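Local coordinates for protein putative short-chain dehydrogenase/reductase (Burkholderia xenovorans, PDB 5JY1) that binds NAD and probably acts as a short-chain dehydrogenase/reductase, perhaps reducing 3-oxoacyl groups carried on acyl carrier protein, at residues A[53-58]-A[63-68]. Numbering follows the deposited sequence.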
loop_
_atom_site.group_PDB
_atom_site.type_symbol
_atom_site.label_atom_id
_atom_site.label_comp_id
_atom_site.label_asym_id
_atom_site.label_seq_id
_atom_site.Cartn_x
_atom_site.Cartn_y
_atom_site.Cartn_z
ATOM N N GLN A 53 27.293 7.991 -27.689
ATOM C CA GLN A 53 28.001 8.846 -26.738
ATOM C C GLN A 53 28.141 8.169 -25.380
ATOM O O GLN A 53 29.186 8.282 -24.729
ATOM C CB GLN A 53 27.279 10.187 -26.599
ATOM N N VAL A 54 27.106 7.447 -24.943
ATOM C CA VAL A 54 27.159 6.787 -23.641
ATOM C C VAL A 54 28.049 5.551 -23.694
ATOM O O VAL A 54 28.800 5.277 -22.748
ATOM C CB VAL A 54 25.740 6.445 -23.155
ATOM C CG1 VAL A 54 25.793 5.684 -21.840
ATOM C CG2 VAL A 54 24.926 7.713 -22.997
ATOM N N GLU A 55 27.973 4.776 -24.784
ATOM C CA GLU A 55 28.910 3.669 -24.975
ATOM C C GLU A 55 30.351 4.145 -24.818
ATOM O O GLU A 55 31.145 3.546 -24.084
ATOM C CB GLU A 55 28.700 3.038 -26.357
ATOM C CG GLU A 55 29.799 2.067 -26.784
ATOM C CD GLU A 55 29.864 1.870 -28.299
ATOM O OE1 GLU A 55 29.256 0.907 -28.817
ATOM O OE2 GLU A 55 30.522 2.685 -28.977
ATOM N N GLN A 56 30.696 5.246 -25.485
ATOM C CA GLN A 56 32.060 5.754 -25.420
ATOM C C GLN A 56 32.396 6.305 -24.040
ATOM O O GLN A 56 33.541 6.178 -23.590
ATOM C CB GLN A 56 32.266 6.822 -26.494
ATOM C CG GLN A 56 32.160 6.284 -27.920
ATOM C CD GLN A 56 33.298 5.336 -28.264
ATOM O OE1 GLN A 56 34.473 5.695 -28.164
ATOM N NE2 GLN A 56 32.956 4.114 -28.656
ATOM N N GLU A 57 31.424 6.919 -23.356
ATOM C CA GLU A 57 31.665 7.394 -21.994
ATOM C C GLU A 57 32.051 6.243 -21.076
ATOM O O GLU A 57 33.008 6.345 -20.298
ATOM C CB GLU A 57 30.424 8.112 -21.450
ATOM C CG GLU A 57 30.242 9.526 -21.979
ATOM C CD GLU A 57 28.900 10.136 -21.600
ATOM O OE1 GLU A 57 28.178 9.552 -20.765
ATOM O OE2 GLU A 57 28.563 11.208 -22.150
ATOM N N ILE A 58 31.314 5.135 -21.152
ATOM C CA ILE A 58 31.596 3.989 -20.294
ATOM C C ILE A 58 32.973 3.419 -20.604
ATOM O O ILE A 58 33.730 3.061 -19.695
ATOM C CB ILE A 58 30.490 2.929 -20.442
ATOM C CG1 ILE A 58 29.185 3.436 -19.810
ATOM C CG2 ILE A 58 30.935 1.605 -19.838
ATOM C CD1 ILE A 58 27.952 2.639 -20.195
ATOM N N GLY A 63 35.250 0.946 -18.442
ATOM C CA GLY A 63 34.267 -0.114 -18.457
ATOM C C GLY A 63 34.099 -0.743 -19.835
ATOM O O GLY A 63 34.812 -0.437 -20.787
ATOM N N ARG A 64 33.129 -1.656 -19.917
ATOM C CA ARG A 64 32.780 -2.321 -21.165
ATOM C C ARG A 64 31.347 -1.976 -21.541
ATOM O O ARG A 64 30.447 -1.996 -20.696
ATOM C CB ARG A 64 32.939 -3.839 -21.063
ATOM C CG ARG A 64 34.378 -4.329 -21.117
ATOM C CD ARG A 64 34.431 -5.803 -20.785
ATOM N NE ARG A 64 33.837 -6.046 -19.473
ATOM C CZ ARG A 64 33.155 -7.140 -19.149
ATOM N NH1 ARG A 64 32.650 -7.265 -17.928
ATOM N NH2 ARG A 64 32.969 -8.099 -20.046
ATOM N N SER A 65 31.143 -1.654 -22.817
ATOM C CA SER A 65 29.822 -1.251 -23.283
ATOM C C SER A 65 29.717 -1.502 -24.781
ATOM O O SER A 65 30.723 -1.577 -25.486
ATOM C CB SER A 65 29.557 0.225 -22.962
ATOM O OG SER A 65 28.232 0.598 -23.274
ATOM N N LEU A 66 28.478 -1.637 -25.250
ATOM C CA LEU A 66 28.200 -1.734 -26.681
ATOM C C LEU A 66 26.872 -1.053 -26.964
ATOM O O LEU A 66 25.844 -1.421 -26.385
ATOM C CB LEU A 66 28.159 -3.191 -27.155
ATOM C CG LEU A 66 27.886 -3.380 -28.654
ATOM C CD1 LEU A 66 29.041 -2.838 -29.486
ATOM C CD2 LEU A 66 27.621 -4.830 -28.989
ATOM N N PHE A 67 26.891 -0.073 -27.856
ATOM C CA PHE A 67 25.652 0.514 -28.335
ATOM C C PHE A 67 25.001 -0.434 -29.331
ATOM O O PHE A 67 25.652 -0.898 -30.277
ATOM C CB PHE A 67 25.902 1.869 -28.997
ATOM C CG PHE A 67 24.747 2.335 -29.838
ATOM C CD1 PHE A 67 23.568 2.760 -29.242
ATOM C CD2 PHE A 67 24.824 2.314 -31.221
ATOM C CE1 PHE A 67 22.501 3.181 -30.006
ATOM C CE2 PHE A 67 23.755 2.733 -31.995
ATOM C CZ PHE A 67 22.588 3.168 -31.381
ATOM N N VAL A 68 23.724 -0.730 -29.111
ATOM C CA VAL A 68 22.926 -1.529 -30.036
ATOM C C VAL A 68 21.660 -0.736 -30.318
ATOM O O VAL A 68 20.827 -0.555 -29.419
ATOM C CB VAL A 68 22.590 -2.917 -29.472
ATOM C CG1 VAL A 68 21.773 -3.716 -30.485
ATOM C CG2 VAL A 68 23.874 -3.667 -29.111
HETATM O O HOH W 1 28.106 0.109 -31.562
#
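With its CG swung anti to the backbone N (chi1 168°) and the chain extended beyond, Glu55 reaches from helix 48-60 to the backbone of Phe67 on strand 64-69. The two elements form the second half of a beta-alpha-beta crossover in the Rossmann fold, helix and strand nearly antiparallel, and illustrate how a helix side chain can serve the outer edge of an end strand. Strand 64-69, outermost in the sheet within this chain, is hydrogen-bonded to strand 40-45, and the carboxylate reaches round to an amide on its other edge. Phe67 N meets Glu55 OE1 at 2.7 Å in an almost straight bond, on the anti side and 28° out of the carboxylate plane. A water donates to both Glu55 OE1 and Phe67 O, while Gln56 NE2 donates to Glu55 OE2, engaging both carboxylate oxygens. One turn along the helix, Ile58 lays CG2 against Ser65 CB at 3.7 Å. Ser65 OG lies 3.6 Å from Glu55 CA and hydrogen-bonds to Val41 O of strand 40-45. Phe67 carries its ring past residues 53-58, against Glu48 and Arg52 of the same helix and close to NAD-binding Glu45. The turn out of the helix is bridged by Gly63 N donating to Ile58 O, 2.9 Å.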